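Local coordinates for Endonuclease/exonuclease/phosphatase (Leptotrichia buccalis C-1013-b, PDB 3TEB), which belongs to the endonuclease/exonuclease/phosphatase family and probably acts as a magnesium-dependent hydrolase, perhaps a nuclease, at residues I6-V11 and A39-N44; D208-D213 and K223-L228. One frame throughout, in Å; residues are numbered along the deposited sequence.

Contact 1 (I6-V11 and A39-N44); sequences ILTVNV and AMQEVN. With MG (magnesium ion), chain C.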
# COMPACT_ATOMS: atom_id res chain seq x y z
N ILE A 6 6.18 2.21 9.44
CA ILE A 6 5.49 2.13 8.16
C ILE A 6 4.18 1.33 8.32
O ILE A 6 4.14 0.38 9.10
CB ILE A 6 6.38 1.38 7.17
CG1 ILE A 6 7.41 2.30 6.59
CG2 ILE A 6 5.60 0.84 5.99
CD1 ILE A 6 8.11 1.60 5.47
N LEU A 7 3.14 1.71 7.57
CA LEU A 7 1.88 0.95 7.51
C LEU A 7 1.42 0.78 6.06
O LEU A 7 1.51 1.72 5.26
CB LEU A 7 0.81 1.68 8.32
CG LEU A 7 -0.67 1.36 8.08
CD1 LEU A 7 -1.05 0.02 8.65
CD2 LEU A 7 -1.52 2.44 8.69
N THR A 8 0.92 -0.40 5.73
CA THR A 8 0.30 -0.64 4.42
C THR A 8 -1.06 -1.30 4.58
O THR A 8 -1.21 -2.23 5.38
CB THR A 8 1.19 -1.48 3.45
OG1 THR A 8 0.54 -1.58 2.17
CG2 THR A 8 1.41 -2.90 3.98
N VAL A 9 -2.06 -0.84 3.84
CA VAL A 9 -3.40 -1.35 4.02
C VAL A 9 -4.25 -1.19 2.76
O VAL A 9 -4.36 -0.09 2.21
CB VAL A 9 -4.07 -0.74 5.30
CG1 VAL A 9 -4.04 0.77 5.29
CG2 VAL A 9 -5.46 -1.23 5.46
N ASN A 10 -4.79 -2.30 2.29
CA ASN A 10 -5.77 -2.30 1.21
C ASN A 10 -7.09 -1.90 1.82
O ASN A 10 -7.62 -2.63 2.65
CB ASN A 10 -5.87 -3.70 0.61
CG ASN A 10 -6.89 -3.79 -0.50
OD1 ASN A 10 -8.01 -3.28 -0.38
ND2 ASN A 10 -6.52 -4.47 -1.59
N VAL A 11 -7.61 -0.74 1.46
CA VAL A 11 -8.69 -0.17 2.29
C VAL A 11 -10.10 -0.51 1.82
O VAL A 11 -11.08 -0.14 2.47
CB VAL A 11 -8.54 1.35 2.51
CG1 VAL A 11 -7.47 1.60 3.56
CG2 VAL A 11 -8.25 2.07 1.19
N ALA A 39 0.89 3.47 3.09
CA ALA A 39 0.63 3.05 1.71
C ALA A 39 -0.76 2.43 1.63
O ALA A 39 -1.10 1.58 2.44
CB ALA A 39 1.71 2.09 1.23
N MSE A 40 -1.57 2.87 0.68
CA MSE A 40 -2.95 2.41 0.56
C MSE A 40 -3.29 1.95 -0.85
O MSE A 40 -2.87 2.59 -1.84
CB MSE A 40 -3.90 3.52 0.97
CG MSE A 40 -3.93 3.74 2.45
SE MSE A 40 -5.13 5.20 2.87
CE MSE A 40 -4.08 6.64 2.06
N GLN A 41 -4.03 0.85 -0.93
CA GLN A 41 -4.53 0.33 -2.19
C GLN A 41 -6.05 0.26 -2.18
O GLN A 41 -6.69 0.36 -1.13
CB GLN A 41 -3.94 -1.05 -2.48
CG GLN A 41 -2.43 -1.13 -2.39
CD GLN A 41 -1.93 -1.21 -0.96
OE1 GLN A 41 -2.53 -1.90 -0.12
NE2 GLN A 41 -0.85 -0.49 -0.66
N GLU A 42 -6.62 0.07 -3.37
CA GLU A 42 -8.08 0.08 -3.56
C GLU A 42 -8.65 1.37 -2.93
O GLU A 42 -9.56 1.33 -2.12
CB GLU A 42 -8.77 -1.22 -3.05
CG GLU A 42 -8.37 -2.55 -3.77
CD GLU A 42 -9.38 -3.72 -3.59
OE1 GLU A 42 -10.54 -3.62 -4.06
OE2 GLU A 42 -9.03 -4.78 -3.00
N VAL A 43 -8.06 2.50 -3.28
CA VAL A 43 -8.55 3.80 -2.83
C VAL A 43 -9.45 4.33 -3.93
O VAL A 43 -8.99 4.51 -5.06
CB VAL A 43 -7.39 4.79 -2.59
CG1 VAL A 43 -7.92 6.18 -2.35
CG2 VAL A 43 -6.55 4.35 -1.42
N ASN A 44 -10.72 4.57 -3.62
CA ASN A 44 -11.72 4.89 -4.65
C ASN A 44 -12.29 6.29 -4.54
O ASN A 44 -12.33 6.88 -3.46
CB ASN A 44 -12.88 3.88 -4.62
CG ASN A 44 -12.43 2.43 -4.80
OD1 ASN A 44 -11.70 2.11 -5.73
ND2 ASN A 44 -12.90 1.55 -3.92
MG MG C . -10.22 -6.06 -2.67
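Asn10 and Glu42 meet beside the magnesium ion. The carboxylate oxygen Glu42 OE2 binds the metal at a modelled distance of 1.8 Å and also accepts a hydrogen bond from Asn10 ND2, 2.9 Å away. OE2 lies close to the plane of the Asn10 amide and accepts on its anti lone pair, the one turned away from OE1; amide and carboxylate stand 83° apart, nearly perpendicular. One oxygen is thus gripped by metal and amide together. Asn10 has further partners of its own: OD1 accepts from His12 N, and ND2 makes a weak bond to Asp176. Glu42 reaches the ion with its chain extended beyond CG, and it stands at a corner of the chain, in a G1 beta bulge against strand 91-99. On the same sheet face as Asn10, the Gln41 chain bends back at chi2 (78°) and brings NE2 within 3.3 Å of Thr8 OG1, a weak bond. On the other face Val9 CG1 lies beside Met40 CG, both side chains pointing the same way; past the end of strand 4-10 Val11 CG2 touches Val43 CG2 at 3.9 Å. The backbones are joined by a parallel ladder: Ala39 N to Leu7 O, Val9 N to Ala39 O, Gln41 N to Val9 O and Val11 N to Gln41 O. Two adjacent parallel strands, joined through helix 19-33 as a beta-alpha-beta unit and delivering an Asn at the end of one strand and a metal-binding Glu at the corner of the other, are the hallmark of the DNase I-like active site.

Contact 2 (D208-D213 and K223-L228); sequences DGITVD and KAKKRL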
# COMPACT_ATOMS: atom_id res chain seq x y z
N ASP A 208 2.10 -14.32 13.22
CA ASP A 208 1.86 -15.30 12.14
C ASP A 208 1.81 -14.70 10.72
O ASP A 208 1.99 -15.41 9.73
CB ASP A 208 0.59 -16.10 12.42
CG ASP A 208 -0.65 -15.22 12.54
OD1 ASP A 208 -0.65 -14.05 12.07
OD2 ASP A 208 -1.64 -15.72 13.12
N GLY A 209 1.54 -13.40 10.65
CA GLY A 209 1.64 -12.64 9.42
C GLY A 209 0.45 -12.69 8.48
O GLY A 209 0.51 -12.12 7.39
N ILE A 210 -0.63 -13.36 8.89
CA ILE A 210 -1.85 -13.49 8.09
C ILE A 210 -2.50 -12.12 7.81
O ILE A 210 -2.77 -11.37 8.74
CB ILE A 210 -2.87 -14.42 8.82
CG1 ILE A 210 -2.26 -15.82 9.02
CG2 ILE A 210 -4.23 -14.49 8.11
CD1 ILE A 210 -1.67 -16.44 7.74
N THR A 211 -2.74 -11.82 6.53
CA THR A 211 -3.38 -10.54 6.15
C THR A 211 -4.80 -10.64 5.60
O THR A 211 -5.52 -9.64 5.56
CB THR A 211 -2.53 -9.69 5.15
OG1 THR A 211 -2.22 -10.46 3.98
CG2 THR A 211 -1.27 -9.20 5.79
N VAL A 212 -5.20 -11.83 5.17
CA VAL A 212 -6.57 -12.06 4.72
C VAL A 212 -7.09 -13.29 5.44
O VAL A 212 -6.41 -14.31 5.48
CB VAL A 212 -6.65 -12.28 3.20
CG1 VAL A 212 -8.10 -12.45 2.76
CG2 VAL A 212 -6.02 -11.12 2.47
N ASP A 213 -8.28 -13.17 6.03
CA ASP A 213 -8.90 -14.27 6.76
C ASP A 213 -10.34 -14.38 6.27
O ASP A 213 -11.09 -13.42 6.33
CB ASP A 213 -8.85 -13.96 8.26
CG ASP A 213 -9.34 -15.12 9.14
OD1 ASP A 213 -10.19 -15.93 8.71
OD2 ASP A 213 -8.86 -15.19 10.29
N LYS A 223 -7.37 -23.46 6.52
CA LYS A 223 -7.87 -23.61 5.14
C LYS A 223 -7.89 -22.29 4.33
O LYS A 223 -7.48 -22.26 3.17
CB LYS A 223 -9.26 -24.28 5.18
CG LYS A 223 -10.15 -24.13 3.94
CD LYS A 223 -9.78 -25.12 2.84
CE LYS A 223 -10.43 -24.70 1.51
NZ LYS A 223 -9.95 -25.57 0.36
N ALA A 224 -8.33 -21.20 4.97
CA ALA A 224 -8.53 -19.92 4.29
C ALA A 224 -7.80 -18.75 4.96
O ALA A 224 -8.31 -17.64 5.03
CB ALA A 224 -10.03 -19.63 4.16
N LYS A 225 -6.59 -19.02 5.45
CA LYS A 225 -5.76 -17.98 6.04
C LYS A 225 -4.54 -17.69 5.16
O LYS A 225 -3.75 -18.59 4.86
CB LYS A 225 -5.34 -18.35 7.46
CG LYS A 225 -6.47 -18.22 8.48
CD LYS A 225 -5.96 -17.58 9.77
CE LYS A 225 -5.41 -18.61 10.75
NZ LYS A 225 -6.44 -18.99 11.74
N LYS A 226 -4.39 -16.44 4.73
CA LYS A 226 -3.40 -16.11 3.71
C LYS A 226 -2.53 -14.90 4.08
O LYS A 226 -2.89 -14.08 4.93
CB LYS A 226 -4.09 -15.85 2.36
CG LYS A 226 -4.80 -17.05 1.74
CD LYS A 226 -5.34 -16.64 0.37
CE LYS A 226 -5.77 -17.82 -0.49
NZ LYS A 226 -7.24 -18.03 -0.40
N ARG A 227 -1.37 -14.82 3.45
CA ARG A 227 -0.52 -13.65 3.54
C ARG A 227 -0.34 -13.12 2.12
O ARG A 227 0.47 -13.65 1.34
CB ARG A 227 0.80 -14.00 4.21
CG ARG A 227 1.65 -12.82 4.58
CD ARG A 227 2.84 -13.22 5.44
NE ARG A 227 4.07 -12.70 4.85
CZ ARG A 227 5.10 -13.46 4.49
NH1 ARG A 227 5.09 -14.76 4.69
NH2 ARG A 227 6.16 -12.89 3.96
N LEU A 228 -1.11 -12.09 1.78
CA LEU A 228 -1.21 -11.57 0.43
C LEU A 228 -0.58 -10.19 0.29
O LEU A 228 -0.24 -9.75 -0.82
CB LEU A 228 -2.67 -11.47 0.03
CG LEU A 228 -3.50 -12.72 -0.21
CD1 LEU A 228 -4.79 -12.31 -0.90
CD2 LEU A 228 -2.75 -13.74 -1.07
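Thr211 sets its hydroxyl between its own backbone N and carbonyl carbon (chi1 55°), which points OG1 at Leu228 N, 3.0 Å away, along a nearly straight bond of 162°. The same oxygen is also hydrogen-bonded to Asp229, so the threonine side chain joins two consecutive residues, Leu228 and Asp229, across the hairpin. The Arg227 side chain, trans about its first bond, runs its CG and CD past Gly209 O, which lies at the guanidinium edge; NH2 goes on to a salt bridge with Asp198, while Arg227 N is held by Asp180. The backbone at the centre is a classic beta bulge. Lys226 O takes two donors: Thr211 N at 2.8 Å, in the carbonyl plane, and Val212 N at 3.2 Å, 40° above it. Lys226 N returns the bond to Val212 O, completing an antiparallel hydrogen-bonded pair. Just before the bulge an Asx turn, Ile210 N to Asp208 OD1, shapes the approach. Ile210 crosses the Lys225 chain at about a right angle, its CG2 3.9 Å from Lys225 CD, and Val212 CG2 packs on Leu228 CD1 at 3.8 Å. Asp213 and Lys225 lie side by side with Asp213 OD2 4.7 Å from Lys225 NZ, too far apart for a salt bridge, though the two charges may still attract weakly; Asp213 OD1 is hydrogen-bonded to Ser215. The hairpin is therefore joined mainly by main-chain polar bonds and one threonine hydroxyl, with aliphatic patches beside them; the charged ends of Arg227 and Asp213 have partners beyond the two segments.

In the fold
Starting at the N terminus, contact 1 closes first: the chain leaves strand 4-10, passes through helix 19-33 and returns alongside as strand 37-46, fixing the middle of the sheet that holds both strands. Much later, contact 2 closes the short hairpin between strand 212-213 and strand 225-233, in the second mixed sheet, across a loop whose residues 216-221 are not modelled. The two loops run in series, neither nested nor crossed. The centres of contact 1 and contact 2 are about 17 Å apart, and the two do not touch. Yet Val212 of contact 2 comes, by its side chain, to about 8 Å from the magnesium held at contact 1, placing the hairpin near the metal site.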